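Local coordinates for general secretion pathway protein L (Vibrio parahaemolyticus, PDB 2W7V), which probably serves the type II secretion system as an inner-membrane component, its periplasmic domain forming a dimer, at residues A[39-45]-A[79-85]; A[23-27]-A[51-55]. All blocks are in the same frame, centred on the assembly; numbering follows the deposited sequence.

Overall arrangement
From the N terminus the chain runs through helices 8-13 and 17-22 into the loop that carries residues 23-27, and then builds strands 28-35 and 40-47. Helix 51-61 follows, and its first turn comes back to pack on that loop, so contact 2 closes a loop made largely of the hairpin 28-47. After strand 64-73, strand 78-86 slots between 40-47 and 64-73, so that contact 1 closes a loop holding helix 51-61 and strand 64-73. In sequence the two contacts cross, since 39-45 lies inside the loop that contact 2 closes and 79-85 beyond it. They also touch in space: Phe53 and Leu27 pack on Ala45, and Phe53 reaches Gly80 and Phe82.

Contact 1. Residues A[39-45]-A[79-85]; sequences GEVRIHA and MGSFVLK
The central strand pair of the four-stranded antiparallel sheet sets Val41 to Ala45 against Gly80 to Leu84. Six backbone hydrogen bonds join them in reciprocal pairs, Val41 with Leu84, Ile43 with Phe82 and Ala45 with Gly80. The shortest runs from Leu84 N to Val41 O at 2.7 Å, almost straight at 174°. Val41, Ile43, Phe82 and Leu84 share the face on which helix 51-61 packs against Phe82 and Leu84, and Leu17 of helix 17-22 against Val41 and Leu84; there the Ile43 chain passes slantwise across the Leu84 branch, its CD1 3.8 Å from Leu84 CD1. This is the seam between hairpin 28-47 and the two later strands. On the other face His44 CD2 lies 3.6 Å from Ser81 CB. Val83, with CG1 anti to the backbone N (chi1 179°) and CG2 beside it, sends CG2 to 4.1 Å from Arg42 CG and CG1 to 4.0 Å from Glu40 OE1. Arg42 NH1 donates a bent hydrogen bond, part of a salt bridge, to that oxygen at 3.1 Å, on its anti side and 28° off the carboxylate plane. Beside Glu40, Lys85 forms its salt bridge with Glu67, Lys85 NZ standing 4.3 Å from Glu40 OE2.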
# COMPACT_ATOMS: atom_id res chain seq x y z
N GLY A 39 -9.65 3.34 -6.81
CA GLY A 39 -8.50 4.29 -6.87
C GLY A 39 -8.24 5.12 -5.62
O GLY A 39 -7.89 6.28 -5.69
N GLU A 40 -8.41 4.49 -4.46
CA GLU A 40 -8.20 5.12 -3.19
C GLU A 40 -7.11 4.43 -2.46
O GLU A 40 -6.89 3.24 -2.63
CB GLU A 40 -9.41 5.01 -2.29
CG GLU A 40 -10.67 5.54 -2.81
CD GLU A 40 -11.81 5.34 -1.83
OE1 GLU A 40 -11.61 4.64 -0.80
OE2 GLU A 40 -12.88 5.86 -2.10
N VAL A 41 -6.49 5.17 -1.57
CA VAL A 41 -5.65 4.66 -0.55
C VAL A 41 -6.22 5.07 0.84
O VAL A 41 -6.51 6.22 1.08
CB VAL A 41 -4.22 5.21 -0.74
CG1 VAL A 41 -3.25 4.64 0.31
CG2 VAL A 41 -3.69 4.84 -2.18
N ARG A 42 -6.36 4.10 1.73
CA ARG A 42 -6.71 4.38 3.11
C ARG A 42 -5.56 4.02 4.05
O ARG A 42 -5.00 2.94 4.00
CB ARG A 42 -7.98 3.64 3.45
CG ARG A 42 -9.06 3.82 2.37
CD ARG A 42 -10.33 3.05 2.71
NE ARG A 42 -10.21 1.63 2.37
CZ ARG A 42 -10.29 1.15 1.14
NH1 ARG A 42 -10.46 1.95 0.10
NH2 ARG A 42 -10.19 -0.15 0.95
N ILE A 43 -5.22 4.96 4.91
CA ILE A 43 -4.09 4.90 5.80
C ILE A 43 -4.51 5.00 7.25
O ILE A 43 -5.18 5.94 7.60
CB ILE A 43 -3.16 6.12 5.52
CG1 ILE A 43 -2.61 6.08 4.06
CG2 ILE A 43 -2.00 6.12 6.49
CD1 ILE A 43 -2.06 7.42 3.55
N HIS A 44 -4.11 4.08 8.10
CA HIS A 44 -4.26 4.28 9.52
C HIS A 44 -2.89 4.62 10.09
O HIS A 44 -1.90 4.09 9.63
CB HIS A 44 -4.86 3.08 10.25
CG HIS A 44 -6.19 2.66 9.72
ND1 HIS A 44 -6.78 1.45 10.07
CD2 HIS A 44 -7.04 3.25 8.85
CE1 HIS A 44 -7.94 1.34 9.44
NE2 HIS A 44 -8.12 2.42 8.70
N ALA A 45 -2.85 5.54 11.05
CA ALA A 45 -1.63 5.95 11.74
C ALA A 45 -1.91 6.29 13.21
O ALA A 45 -3.06 6.42 13.64
CB ALA A 45 -0.97 7.15 11.00
N MSE A 79 -5.20 8.02 17.58
CA MSE A 79 -5.36 7.13 16.46
C MSE A 79 -6.27 7.77 15.44
O MSE A 79 -7.32 8.29 15.79
CB MSE A 79 -5.96 5.81 16.93
CG MSE A 79 -5.13 5.09 17.96
SE MSE A 79 -5.99 3.38 18.52
CE MSE A 79 -5.77 2.44 16.80
N GLY A 80 -5.87 7.75 14.18
CA GLY A 80 -6.73 8.24 13.12
C GLY A 80 -6.41 7.65 11.79
O GLY A 80 -5.63 6.72 11.67
N SER A 81 -7.00 8.25 10.76
CA SER A 81 -6.93 7.72 9.43
C SER A 81 -7.07 8.80 8.41
O SER A 81 -7.45 9.93 8.72
CB SER A 81 -8.03 6.68 9.23
OG SER A 81 -9.27 7.31 9.40
N PHE A 82 -6.75 8.41 7.17
CA PHE A 82 -6.84 9.26 6.01
C PHE A 82 -7.34 8.41 4.86
O PHE A 82 -6.96 7.26 4.74
CB PHE A 82 -5.45 9.75 5.62
CG PHE A 82 -4.84 10.67 6.58
CD1 PHE A 82 -5.32 11.94 6.72
CD2 PHE A 82 -3.76 10.28 7.35
CE1 PHE A 82 -4.77 12.80 7.62
CE2 PHE A 82 -3.18 11.17 8.28
CZ PHE A 82 -3.70 12.41 8.40
N VAL A 83 -8.17 9.01 4.02
CA VAL A 83 -8.55 8.47 2.73
C VAL A 83 -7.99 9.40 1.66
O VAL A 83 -8.21 10.59 1.72
CB VAL A 83 -10.07 8.36 2.60
CG1 VAL A 83 -10.44 7.82 1.25
CG2 VAL A 83 -10.61 7.43 3.70
N LEU A 84 -7.22 8.85 0.73
CA LEU A 84 -6.68 9.60 -0.39
C LEU A 84 -7.36 9.16 -1.68
O LEU A 84 -7.54 7.97 -1.91
CB LEU A 84 -5.18 9.29 -0.56
CG LEU A 84 -4.28 9.39 0.66
CD1 LEU A 84 -2.80 9.14 0.26
CD2 LEU A 84 -4.46 10.72 1.34
N LYS A 85 -7.69 10.13 -2.51
CA LYS A 85 -8.12 9.94 -3.88
C LYS A 85 -7.28 10.88 -4.76
O LYS A 85 -6.61 11.79 -4.26
CB LYS A 85 -9.60 10.29 -4.02
CG LYS A 85 -10.51 9.50 -3.07
CD LYS A 85 -11.89 10.18 -2.89
CE LYS A 85 -12.64 9.55 -1.70
NZ LYS A 85 -14.05 9.98 -1.59

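Contact 2. Residues A[23-27]-A[51-55]; sequences QVKDL and QPFEQ. With EDO (1,2-ethanediol), chain C.
A type II beta turn from Val24 to Leu27, in the loop between helix 17-22 and strand 28-35, packs against the first turn of helix 51-61, with Pro52 at the middle of the contact. The proline ring meets the backbone of the turn: its CG lies 3.4 Å from Lys25 O, and its CB is 3.6 Å from Asp26 O. Val24 comes in obliquely, its CG1 turned anti to the backbone N (chi1 176°) and resting 3.9 Å from Pro52 CB. The same methyl is 3.4 Å from Pro52 O and 4.0 Å from Gln55 OE1, and farther along the helix Val24 also touches Ala56 and Lys59.

At the far end of the beta turn, Leu27 extends CD1 over the centre of one face of the Phe53 ring. This is a CH-pi contact, 4.1 Å from Leu27 CD1 to the ring centroid and only 9° off the ring normal. The Phe53 ring continues toward the sheet, touching Phe82 and Leu71, and Leu27 also packs on Ala45 and Ala56. A 1,2-ethanediol, probably from the crystallisation liquor, has its O2 2.7 Å from Leu27 O and is also hydrogen-bonded to Leu21 O and Gly22 O, bridging the end of helix 17-22 and the loop. With no hydrogen bond across the two segments, the contact probably depends on van der Waals fit, the CH-pi contact and proline C-H groups lying near carbonyl oxygens, while Asp26 O accepts its hydrogen bond from Ser47 OG at the end of strand 40-47.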
# COMPACT_ATOMS: atom_id res chain seq x y z
N GLN A 23 8.37 12.12 6.47
CA GLN A 23 8.81 13.46 6.87
C GLN A 23 8.15 13.94 8.17
O GLN A 23 8.62 14.89 8.77
CB GLN A 23 8.47 14.53 5.81
CG GLN A 23 8.97 14.30 4.38
CD GLN A 23 8.38 15.29 3.35
OE1 GLN A 23 7.94 14.89 2.27
NE2 GLN A 23 8.39 16.59 3.68
N VAL A 24 7.04 13.31 8.58
CA VAL A 24 6.24 13.75 9.73
C VAL A 24 6.73 13.03 10.98
O VAL A 24 6.61 11.82 11.08
CB VAL A 24 4.70 13.45 9.50
CG1 VAL A 24 3.91 13.81 10.71
CG2 VAL A 24 4.15 14.19 8.25
N LYS A 25 7.33 13.79 11.91
CA LYS A 25 7.77 13.28 13.22
C LYS A 25 6.58 12.71 14.02
O LYS A 25 5.49 13.28 14.04
CB LYS A 25 8.42 14.41 14.03
CG LYS A 25 9.62 15.06 13.32
CD LYS A 25 10.38 16.11 14.15
CE LYS A 25 11.53 16.71 13.34
NZ LYS A 25 12.34 17.76 14.07
N ASP A 26 6.79 11.61 14.73
CA ASP A 26 5.82 11.14 15.70
C ASP A 26 4.53 10.72 14.95
O ASP A 26 3.42 10.89 15.47
CB ASP A 26 5.59 12.24 16.76
CG ASP A 26 4.81 11.75 18.00
OD1 ASP A 26 4.59 10.54 18.14
OD2 ASP A 26 4.42 12.60 18.85
N LEU A 27 4.69 10.21 13.73
CA LEU A 27 3.58 9.61 13.00
C LEU A 27 3.91 8.19 12.56
O LEU A 27 4.67 8.00 11.66
CB LEU A 27 3.19 10.44 11.75
CG LEU A 27 1.83 10.10 11.10
CD1 LEU A 27 0.65 10.44 12.00
CD2 LEU A 27 1.63 10.74 9.73
N GLN A 51 -0.99 16.87 16.46
CA GLN A 51 -0.30 17.80 15.61
C GLN A 51 0.36 17.14 14.38
O GLN A 51 0.36 17.74 13.31
CB GLN A 51 0.73 18.53 16.45
CG GLN A 51 1.04 19.90 16.03
CD GLN A 51 1.37 20.78 17.24
OE1 GLN A 51 0.64 20.79 18.25
NE2 GLN A 51 2.47 21.53 17.14
N PRO A 52 0.98 15.94 14.53
CA PRO A 52 1.41 15.14 13.40
C PRO A 52 0.36 14.78 12.36
O PRO A 52 0.69 14.71 11.18
CB PRO A 52 2.00 13.90 14.08
CG PRO A 52 2.59 14.46 15.34
CD PRO A 52 1.43 15.32 15.79
N PHE A 53 -0.89 14.58 12.78
CA PHE A 53 -2.00 14.44 11.85
C PHE A 53 -2.28 15.71 11.01
O PHE A 53 -2.58 15.62 9.82
CB PHE A 53 -3.25 14.00 12.60
CG PHE A 53 -3.17 12.56 13.09
CD1 PHE A 53 -3.52 11.52 12.26
CD2 PHE A 53 -2.69 12.25 14.36
CE1 PHE A 53 -3.43 10.20 12.70
CE2 PHE A 53 -2.59 10.92 14.78
CZ PHE A 53 -2.96 9.91 13.97
N GLU A 54 -2.19 16.88 11.64
CA GLU A 54 -2.32 18.13 10.94
C GLU A 54 -1.22 18.28 9.86
O GLU A 54 -1.47 18.74 8.74
CB GLU A 54 -2.20 19.29 11.93
CG GLU A 54 -3.35 19.42 12.86
CD GLU A 54 -4.57 19.98 12.18
OE1 GLU A 54 -4.50 21.09 11.59
OE2 GLU A 54 -5.62 19.31 12.29
N GLN A 55 0.01 17.95 10.25
CA GLN A 55 1.16 18.05 9.37
C GLN A 55 1.04 17.08 8.23
O GLN A 55 1.31 17.43 7.10
CB GLN A 55 2.43 17.76 10.14
CG GLN A 55 2.63 18.76 11.29
CD GLN A 55 3.96 18.61 11.97
OE1 GLN A 55 4.66 17.59 11.79
NE2 GLN A 55 4.33 19.63 12.77
C1 EDO C . 8.19 9.37 11.29
O1 EDO C . 9.08 10.13 10.50
C2 EDO C . 7.42 8.48 10.32
O2 EDO C . 6.27 9.09 9.76